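Local coordinates for protein yeast glycogen phosphorylase (Saccharomyces cerevisiae, PDB 1YGP) that belongs to the carbohydrate phosphorylase family, adopts the GT-B fold of two Rossmann-like domains and carries pyridoxal-5'-phosphate, at residues P229-G234 with S249-G254; S782-V787 with L819-F824; F437-V442 with D451-I456. One frame throughout, in Å; residues are numbered along the deposited sequence.

Contact 1 (P229-G234 with S249-G254); sequences PVTFYG and SQWIGG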
loop_
_atom_site.group_PDB
_atom_site.type_symbol
_atom_site.label_atom_id
_atom_site.label_comp_id
_atom_site.label_asym_id
_atom_site.label_seq_id
_atom_site.Cartn_x
_atom_site.Cartn_y
_atom_site.Cartn_z
ATOM N N PRO A 229 -19.414 8.269 -0.742
ATOM C CA PRO A 229 -20.081 7.387 0.244
ATOM C C PRO A 229 -21.086 6.411 -0.375
ATOM O O PRO A 229 -21.802 6.764 -1.324
ATOM C CB PRO A 229 -20.753 8.321 1.214
ATOM C CG PRO A 229 -19.932 9.587 1.076
ATOM C CD PRO A 229 -19.704 9.661 -0.430
ATOM N N VAL A 230 -21.182 5.185 0.134
ATOM C CA VAL A 230 -22.031 4.137 -0.415
ATOM C C VAL A 230 -22.693 3.541 0.814
ATOM O O VAL A 230 -22.027 3.353 1.834
ATOM C CB VAL A 230 -21.150 3.100 -1.162
ATOM C CG1 VAL A 230 -21.949 1.857 -1.491
ATOM C CG2 VAL A 230 -20.685 3.668 -2.490
ATOM N N THR A 231 -23.959 3.160 0.750
ATOM C CA THR A 231 -24.728 2.791 1.933
ATOM C C THR A 231 -25.322 1.404 1.846
ATOM O O THR A 231 -25.744 0.969 0.767
ATOM C CB THR A 231 -25.812 3.891 2.081
ATOM O OG1 THR A 231 -25.082 4.939 2.684
ATOM C CG2 THR A 231 -27.049 3.566 2.880
ATOM N N PHE A 232 -25.368 0.704 2.962
ATOM C CA PHE A 232 -25.966 -0.611 2.942
ATOM C C PHE A 232 -26.917 -0.703 4.112
ATOM O O PHE A 232 -26.779 0.024 5.108
ATOM C CB PHE A 232 -24.912 -1.685 3.070
ATOM C CG PHE A 232 -23.921 -1.664 1.920
ATOM C CD1 PHE A 232 -24.312 -2.110 0.658
ATOM C CD2 PHE A 232 -22.621 -1.193 2.139
ATOM C CE1 PHE A 232 -23.386 -2.078 -0.380
ATOM C CE2 PHE A 232 -21.709 -1.167 1.087
ATOM C CZ PHE A 232 -22.088 -1.610 -0.174
ATOM N N TYR A 233 -27.892 -1.603 3.956
ATOM C CA TYR A 233 -28.909 -1.930 4.943
ATOM C C TYR A 233 -29.779 -0.710 5.144
ATOM O O TYR A 233 -29.904 0.136 4.251
ATOM C CB TYR A 233 -28.240 -2.360 6.269
ATOM C CG TYR A 233 -27.307 -3.538 6.049
ATOM C CD1 TYR A 233 -27.833 -4.801 5.797
ATOM C CD2 TYR A 233 -25.924 -3.347 6.065
ATOM C CE1 TYR A 233 -26.984 -5.875 5.559
ATOM C CE2 TYR A 233 -25.067 -4.417 5.825
ATOM C CZ TYR A 233 -25.615 -5.673 5.578
ATOM O OH TYR A 233 -24.797 -6.755 5.388
ATOM N N GLY A 234 -30.412 -0.601 6.301
ATOM C CA GLY A 234 -31.179 0.582 6.623
ATOM C C GLY A 234 -32.653 0.389 6.376
ATOM O O GLY A 234 -33.144 -0.732 6.264
ATOM N N SER A 249 -38.715 9.010 -1.631
ATOM C CA SER A 249 -38.627 8.374 -0.336
ATOM C C SER A 249 -37.250 8.596 0.261
ATOM O O SER A 249 -36.327 8.950 -0.469
ATOM C CB SER A 249 -38.887 6.903 -0.522
ATOM O OG SER A 249 -40.154 6.646 -1.105
ATOM N N GLN A 250 -37.070 8.403 1.562
ATOM C CA GLN A 250 -35.781 8.596 2.183
ATOM C C GLN A 250 -35.240 7.266 2.668
ATOM O O GLN A 250 -35.889 6.522 3.418
ATOM C CB GLN A 250 -35.888 9.538 3.379
ATOM N N TRP A 251 -34.051 6.939 2.166
ATOM C CA TRP A 251 -33.353 5.751 2.613
ATOM C C TRP A 251 -32.435 6.217 3.739
ATOM O O TRP A 251 -31.516 7.025 3.557
ATOM C CB TRP A 251 -32.539 5.156 1.467
ATOM C CG TRP A 251 -31.767 3.872 1.769
ATOM C CD1 TRP A 251 -31.944 3.093 2.894
ATOM C CD2 TRP A 251 -30.796 3.361 0.953
ATOM N NE1 TRP A 251 -31.085 2.107 2.792
ATOM C CE2 TRP A 251 -30.382 2.223 1.661
ATOM C CE3 TRP A 251 -30.211 3.701 -0.266
ATOM C CZ2 TRP A 251 -29.377 1.414 1.157
ATOM C CZ3 TRP A 251 -29.202 2.885 -0.767
ATOM C CH2 TRP A 251 -28.790 1.755 -0.061
ATOM N N ILE A 252 -32.755 5.770 4.942
ATOM C CA ILE A 252 -31.932 6.029 6.106
ATOM C C ILE A 252 -31.232 4.689 6.247
ATOM O O ILE A 252 -31.768 3.737 6.814
ATOM C CB ILE A 252 -32.848 6.349 7.284
ATOM C CG1 ILE A 252 -33.623 7.610 6.974
ATOM C CG2 ILE A 252 -32.030 6.512 8.555
ATOM C CD1 ILE A 252 -34.790 7.867 7.955
ATOM N N GLY A 253 -30.063 4.587 5.622
ATOM C CA GLY A 253 -29.283 3.354 5.602
ATOM C C GLY A 253 -28.587 3.022 6.914
ATOM O O GLY A 253 -28.564 3.833 7.833
ATOM N N GLY A 254 -27.978 1.850 7.013
ATOM C CA GLY A 254 -27.343 1.457 8.251
ATOM C C GLY A 254 -25.824 1.357 8.192
ATOM O O GLY A 254 -25.203 1.248 9.241
#
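Thr231 and Trp251 meet methyl to ring: Thr231 CG2 stands 3.8 Å from the centroid of the Trp251 six-membered ring and 19° off its normal, a CH-pi contact over one face, displaced toward the rim. The indole is fixed along its edge as well, since Trp251 NE1 donates to Tyr233 O over 2.7 Å; the acceptor lies close to the ring plane and the donor lies in the carbonyl plane. A second bond, Gly254 N to Phe232 O at 2.9 Å, ties the backbones directly. Beside these bonds two glycines pass each other, with Gly234 CA and Gly253 CA 3.5 Å apart.

The indole reaches across because its CG is placed opposite the backbone N (chi1 -179°). Outside the two segments, the ring of His427 meets the indole almost perpendicularly and Tyr333 of helix 322-350 also touches it; Tyr233 OH, for its part, is hydrogen-bonded to Lys330. Backbone bonds join Phe232 to Glu255 and Ile252 to Tyr235. The contact thus marks where an antiparallel edge pair of the large mixed sheet, strands 221-232 and 255-267, gives way to the small outlying beta-hairpin of strands 235-237 and 250-252.

Contact 2 (S782-V787 with L819-F824); sequences SSLDSV and LVSDDF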
loop_
_atom_site.group_PDB
_atom_site.type_symbol
_atom_site.label_atom_id
_atom_site.label_comp_id
_atom_site.label_asym_id
_atom_site.label_seq_id
_atom_site.Cartn_x
_atom_site.Cartn_y
_atom_site.Cartn_z
ATOM N N SER A 782 -14.285 -49.292 -28.005
ATOM C CA SER A 782 -13.088 -49.939 -27.473
ATOM C C SER A 782 -11.919 -49.001 -27.166
ATOM O O SER A 782 -11.272 -49.130 -26.126
ATOM C CB SER A 782 -12.596 -50.987 -28.451
ATOM O OG SER A 782 -13.690 -51.763 -28.918
ATOM N N SER A 783 -11.692 -48.001 -28.016
ATOM C CA SER A 783 -10.608 -47.036 -27.884
ATOM C C SER A 783 -10.645 -46.315 -26.550
ATOM O O SER A 783 -9.691 -46.310 -25.760
ATOM C CB SER A 783 -10.740 -46.054 -29.033
ATOM O OG SER A 783 -12.124 -45.862 -29.327
ATOM N N LEU A 784 -11.848 -45.792 -26.307
ATOM C CA LEU A 784 -12.132 -45.073 -25.088
ATOM C C LEU A 784 -12.107 -46.051 -23.934
ATOM O O LEU A 784 -11.564 -45.731 -22.873
ATOM C CB LEU A 784 -13.497 -44.416 -25.133
ATOM C CG LEU A 784 -13.765 -43.500 -23.967
ATOM C CD1 LEU A 784 -12.759 -42.368 -24.015
ATOM C CD2 LEU A 784 -15.176 -42.953 -24.031
ATOM N N ASP A 785 -12.618 -47.269 -24.137
ATOM C CA ASP A 785 -12.633 -48.236 -23.062
ATOM C C ASP A 785 -11.229 -48.657 -22.677
ATOM O O ASP A 785 -10.966 -48.927 -21.504
ATOM C CB ASP A 785 -13.425 -49.460 -23.450
ATOM C CG ASP A 785 -13.721 -50.288 -22.212
ATOM O OD1 ASP A 785 -14.390 -49.788 -21.298
ATOM O OD2 ASP A 785 -13.253 -51.425 -22.159
ATOM N N SER A 786 -10.301 -48.636 -23.619
ATOM C CA SER A 786 -8.928 -48.947 -23.318
ATOM C C SER A 786 -8.432 -47.849 -22.400
ATOM O O SER A 786 -7.962 -48.180 -21.307
ATOM C CB SER A 786 -8.130 -48.989 -24.601
ATOM O OG SER A 786 -8.678 -49.998 -25.444
ATOM N N VAL A 787 -8.614 -46.556 -22.702
ATOM C CA VAL A 787 -8.076 -45.562 -21.790
ATOM C C VAL A 787 -8.819 -45.551 -20.472
ATOM O O VAL A 787 -8.124 -45.519 -19.451
ATOM C CB VAL A 787 -8.080 -44.127 -22.377
ATOM C CG1 VAL A 787 -7.026 -44.113 -23.432
ATOM C CG2 VAL A 787 -9.343 -43.723 -23.074
ATOM N N LEU A 819 -20.889 -35.803 -23.788
ATOM C CA LEU A 819 -20.651 -36.534 -25.019
ATOM C C LEU A 819 -19.197 -36.871 -25.352
ATOM O O LEU A 819 -18.780 -36.849 -26.517
ATOM C CB LEU A 819 -21.286 -35.754 -26.192
ATOM C CG LEU A 819 -22.800 -35.697 -26.441
ATOM C CD1 LEU A 819 -23.545 -35.227 -25.210
ATOM C CD2 LEU A 819 -23.084 -34.690 -27.566
ATOM N N VAL A 820 -18.408 -37.286 -24.361
ATOM C CA VAL A 820 -17.036 -37.698 -24.649
ATOM C C VAL A 820 -17.028 -38.961 -25.523
ATOM O O VAL A 820 -16.336 -39.014 -26.542
ATOM C CB VAL A 820 -16.253 -37.957 -23.328
ATOM C CG1 VAL A 820 -14.876 -38.583 -23.577
ATOM C CG2 VAL A 820 -16.015 -36.610 -22.652
ATOM N N SER A 821 -17.843 -39.962 -25.170
ATOM C CA SER A 821 -17.916 -41.215 -25.901
ATOM C C SER A 821 -18.268 -41.014 -27.368
ATOM O O SER A 821 -17.655 -41.599 -28.275
ATOM C CB SER A 821 -18.973 -42.129 -25.295
ATOM O OG SER A 821 -19.449 -41.756 -23.994
ATOM N N ASP A 822 -19.206 -40.077 -27.557
ATOM C CA ASP A 822 -19.768 -39.838 -28.879
ATOM C C ASP A 822 -18.754 -39.239 -29.832
ATOM O O ASP A 822 -18.586 -39.682 -30.978
ATOM C CB ASP A 822 -20.974 -38.916 -28.756
ATOM C CG ASP A 822 -21.989 -39.489 -27.769
ATOM O OD1 ASP A 822 -22.769 -40.371 -28.137
ATOM O OD2 ASP A 822 -21.978 -39.065 -26.617
ATOM N N ASP A 823 -18.004 -38.276 -29.298
ATOM C CA ASP A 823 -17.038 -37.599 -30.126
ATOM C C ASP A 823 -15.672 -38.255 -30.138
ATOM O O ASP A 823 -14.865 -37.890 -31.002
ATOM C CB ASP A 823 -16.956 -36.133 -29.658
ATOM C CG ASP A 823 -18.254 -35.348 -29.813
ATOM O OD1 ASP A 823 -19.175 -35.768 -30.516
ATOM O OD2 ASP A 823 -18.356 -34.283 -29.235
ATOM N N PHE A 824 -15.393 -39.270 -29.310
ATOM C CA PHE A 824 -14.034 -39.797 -29.206
ATOM C C PHE A 824 -13.424 -40.264 -30.519
ATOM O O PHE A 824 -12.336 -39.821 -30.906
ATOM C CB PHE A 824 -13.961 -40.963 -28.211
ATOM C CG PHE A 824 -12.526 -41.172 -27.724
ATOM C CD1 PHE A 824 -11.852 -40.128 -27.073
ATOM C CD2 PHE A 824 -11.864 -42.385 -27.956
ATOM C CE1 PHE A 824 -10.519 -40.297 -26.666
ATOM C CE2 PHE A 824 -10.532 -42.533 -27.540
ATOM C CZ PHE A 824 -9.852 -41.495 -26.898
#
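The Phe824 ring receives Leu784 on one face and Ser783 at its rim. Leu784 CD1 sits 3.8 Å from the ring centroid and only 7° off the normal, so the methyl is centred on the ring in a clear CH-pi contact. Ser783 comes in at the edge, its CB lying in the ring plane and its OG 3.7 Å from Phe824 CD2. That hydroxyl is no partner of the ring: it is hydrogen-bonded to Glu825, the residue after Phe824, and so adds a polar tie between the same two helices.

Phe824 extends toward segment 782-787 because its CG is turned opposite the backbone N (chi1 -159°). Leu784 makes the corresponding turn and spreads its two methyls over different targets. While CD1 covers the ring, Leu784 CD2 rests on the backbone at Ser821 CA, 3.7 Å away. Val820 and Val787 add peripheral apolar contacts, Leu784 CD1 to Val820 CG1 at 4.4 Å and Val787 CG2 to Phe824 CZ at 4.5 Å.

No hydrogen bond links the two segments themselves. The axes of the two short segments come within 9.9 Å at 122° between N-to-C directions, and Leu784 and Phe824 account for most of the buried surface. Ser821 OG, beside this patch, is held by Asp816, which also accepts from Val820 N at the start of the helix.

Around the pair, helix 615-634 supplies Leu617 and Phe620 to Phe824 and Ile623 to Val787. Helix 805-813 brings Ile811 against Val820 and Ser821. Asp823 forms a salt bridge with Arg614 and accepts from Asn761 N, which ties Asp823 to the residues that follow strand 757-759, an outermost strand of the six-stranded parallel sheet.

Contact 3 (F437-V442 with D451-I456); sequences FFLEDV and DLLSRI. Unlike the reference sequence in segment 437-442: Glu440 (reference Gln).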
loop_
_atom_site.group_PDB
_atom_site.type_symbol
_atom_site.label_atom_id
_atom_site.label_comp_id
_atom_site.label_asym_id
_atom_site.label_seq_id
_atom_site.Cartn_x
_atom_site.Cartn_y
_atom_site.Cartn_z
ATOM N N PHE A 437 -45.520 -2.039 -13.504
ATOM C CA PHE A 437 -45.920 -1.399 -14.726
ATOM C C PHE A 437 -45.566 -2.261 -15.944
ATOM O O PHE A 437 -46.373 -2.346 -16.872
ATOM C CB PHE A 437 -45.251 -0.048 -14.783
ATOM C CG PHE A 437 -45.665 0.869 -13.640
ATOM C CD1 PHE A 437 -47.004 1.189 -13.431
ATOM C CD2 PHE A 437 -44.691 1.409 -12.800
ATOM C CE1 PHE A 437 -47.352 2.047 -12.387
ATOM C CE2 PHE A 437 -45.053 2.264 -11.760
ATOM C CZ PHE A 437 -46.382 2.584 -11.553
ATOM N N PHE A 438 -44.429 -2.975 -15.975
ATOM C CA PHE A 438 -44.046 -3.821 -17.111
ATOM C C PHE A 438 -45.115 -4.884 -17.308
ATOM O O PHE A 438 -45.619 -5.052 -18.415
ATOM C CB PHE A 438 -42.678 -4.484 -16.844
ATOM C CG PHE A 438 -42.314 -5.596 -17.810
ATOM C CD1 PHE A 438 -42.090 -5.335 -19.165
ATOM C CD2 PHE A 438 -42.212 -6.904 -17.340
ATOM C CE1 PHE A 438 -41.770 -6.383 -20.042
ATOM C CE2 PHE A 438 -41.893 -7.954 -18.219
ATOM C CZ PHE A 438 -41.673 -7.694 -19.572
ATOM N N LEU A 439 -45.521 -5.562 -16.241
ATOM C CA LEU A 439 -46.525 -6.590 -16.337
ATOM C C LEU A 439 -47.900 -6.030 -16.728
ATOM O O LEU A 439 -48.692 -6.706 -17.400
ATOM C CB LEU A 439 -46.492 -7.292 -15.001
ATOM C CG LEU A 439 -46.106 -8.752 -15.063
ATOM C CD1 LEU A 439 -44.948 -9.038 -16.001
ATOM C CD2 LEU A 439 -45.692 -9.132 -13.690
ATOM N N GLU A 440 -48.207 -4.773 -16.398
ATOM C CA GLU A 440 -49.415 -4.135 -16.896
ATOM C C GLU A 440 -49.259 -4.021 -18.397
ATOM O O GLU A 440 -50.074 -4.564 -19.142
ATOM C CB GLU A 440 -49.617 -2.736 -16.368
ATOM C CG GLU A 440 -50.299 -2.679 -15.024
ATOM C CD GLU A 440 -50.655 -1.263 -14.570
ATOM O OE1 GLU A 440 -50.384 -0.286 -15.284
ATOM O OE2 GLU A 440 -51.213 -1.137 -13.476
ATOM N N ASP A 441 -48.183 -3.414 -18.875
ATOM C CA ASP A 441 -47.955 -3.276 -20.296
ATOM C C ASP A 441 -48.059 -4.588 -21.052
ATOM O O ASP A 441 -48.566 -4.622 -22.176
ATOM C CB ASP A 441 -46.595 -2.672 -20.501
ATOM C CG ASP A 441 -46.554 -1.189 -20.190
ATOM O OD1 ASP A 441 -47.116 -0.753 -19.179
ATOM O OD2 ASP A 441 -45.944 -0.469 -20.982
ATOM N N VAL A 442 -47.650 -5.689 -20.420
ATOM C CA VAL A 442 -47.730 -6.980 -21.060
ATOM C C VAL A 442 -49.187 -7.353 -21.111
ATOM O O VAL A 442 -49.654 -7.751 -22.184
ATOM C CB VAL A 442 -46.960 -8.074 -20.298
ATOM C CG1 VAL A 442 -47.028 -9.386 -21.068
ATOM C CG2 VAL A 442 -45.491 -7.721 -20.215
ATOM N N ASP A 451 -50.222 -17.353 -18.225
ATOM C CA ASP A 451 -48.903 -17.936 -18.032
ATOM C C ASP A 451 -47.772 -17.023 -18.494
ATOM O O ASP A 451 -46.723 -17.010 -17.849
ATOM C CB ASP A 451 -48.828 -19.280 -18.768
ATOM C CG ASP A 451 -49.830 -20.308 -18.236
ATOM O OD1 ASP A 451 -49.598 -20.890 -17.171
ATOM O OD2 ASP A 451 -50.852 -20.517 -18.895
ATOM N N LEU A 452 -47.954 -16.217 -19.555
ATOM C CA LEU A 452 -46.948 -15.275 -20.049
ATOM C C LEU A 452 -46.559 -14.360 -18.902
ATOM O O LEU A 452 -45.379 -14.171 -18.639
ATOM C CB LEU A 452 -47.471 -14.362 -21.141
ATOM C CG LEU A 452 -46.625 -13.881 -22.319
ATOM C CD1 LEU A 452 -47.232 -12.589 -22.796
ATOM C CD2 LEU A 452 -45.193 -13.601 -21.959
ATOM N N LEU A 453 -47.539 -13.847 -18.164
ATOM C CA LEU A 453 -47.268 -12.903 -17.110
ATOM C C LEU A 453 -46.364 -13.570 -16.103
ATOM O O LEU A 453 -45.357 -12.976 -15.725
ATOM C CB LEU A 453 -48.578 -12.460 -16.476
ATOM C CG LEU A 453 -48.784 -10.945 -16.449
ATOM C CD1 LEU A 453 -48.806 -10.405 -17.868
ATOM C CD2 LEU A 453 -50.109 -10.598 -15.785
ATOM N N SER A 454 -46.609 -14.837 -15.788
ATOM C CA SER A 454 -45.746 -15.538 -14.854
ATOM C C SER A 454 -44.360 -15.725 -15.431
ATOM O O SER A 454 -43.395 -15.459 -14.732
ATOM C CB SER A 454 -46.257 -16.928 -14.516
ATOM N N ARG A 455 -44.226 -16.109 -16.693
ATOM C CA ARG A 455 -42.932 -16.389 -17.283
ATOM C C ARG A 455 -42.036 -15.181 -17.507
ATOM O O ARG A 455 -40.823 -15.237 -17.297
ATOM C CB ARG A 455 -43.067 -17.055 -18.638
ATOM C CG ARG A 455 -43.666 -18.446 -18.702
ATOM C CD ARG A 455 -43.359 -19.090 -20.059
ATOM N NE ARG A 455 -43.710 -18.221 -21.173
ATOM C CZ ARG A 455 -44.937 -18.158 -21.685
ATOM N NH1 ARG A 455 -45.931 -18.917 -21.213
ATOM N NH2 ARG A 455 -45.182 -17.249 -22.625
ATOM N N ILE A 456 -42.613 -14.079 -17.967
ATOM C CA ILE A 456 -41.853 -12.911 -18.342
ATOM C C ILE A 456 -41.566 -12.046 -17.114
ATOM O O ILE A 456 -40.818 -11.073 -17.235
ATOM C CB ILE A 456 -42.715 -12.226 -19.478
ATOM C CG1 ILE A 456 -41.772 -11.532 -20.436
ATOM C CG2 ILE A 456 -43.740 -11.216 -18.928
ATOM C CD1 ILE A 456 -42.451 -10.921 -21.676
#
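In this alpha-alpha hairpin, Val442, Phe438 and Ile456 meet through side chains whose torsions aim them across the interface. In Val442, CG1 lies opposite the backbone N (chi1 -177°) and points at the Leu452 and Leu453 end of segment 451-456, while CG2 turns toward Ile456. Phe438 has its CG in the same kind of position (chi1 168°), which swings the ring to the far end of that segment. On Ile456 the branch CG2 touches Phe438, Leu439 and Val442.

The end of helix 425-445 and the short helix 451-456 are joined by a brief connection and run roughly antiparallel, at 145°, with segment axes 10.2 Å apart. No hydrogen bond crosses between the segments, and the side chains that meet are all apolar. Leu439 and Leu453 cross obliquely, their branch points CG and CG 3.7 Å apart, and Leu439 CD1 goes on to Ile456 CG2 at 3.8 Å. Val442 CG1 approaches Leu452 CD1 to 3.6 Å and also touches Leu453 CD1. Within its own helix, Val442 CG2 lies over one face of the Phe438 ring.

Helix 498-504 packs against the hairpin, with Phe503 meeting Phe438 edge-to-face and Phe500 on Ile456. Asp499 of that helix also forms a salt bridge with Arg455, whose guanidinium group lies over Leu452 CA. Where Phe438 and Ile456 cross, at about a right angle, the ring presents its edge to the backbone: Phe438 CE2 is 3.4 Å from Ile456 O, near the ring plane.

Contact 1 is a surface contact of strand ends, whereas contacts 2 and 3 are buried helix pairs. The chemistry follows: two hydrogen bonds cross contact 1, and none joins the segments of the other two, which rely on apolar side chains. A methyl over an aromatic face recurs in contacts 1 and 2; contact 3 has it only within one helix. Helix 425-445 links contacts 1 and 3: its start touches Trp251 and it carries segment 437-442, yet the contact centres are 30 Å apart. Contact 2 lies about 57 Å from contact 1, centre to centre, beside the parallel sheet rather than the mixed one. None touches another.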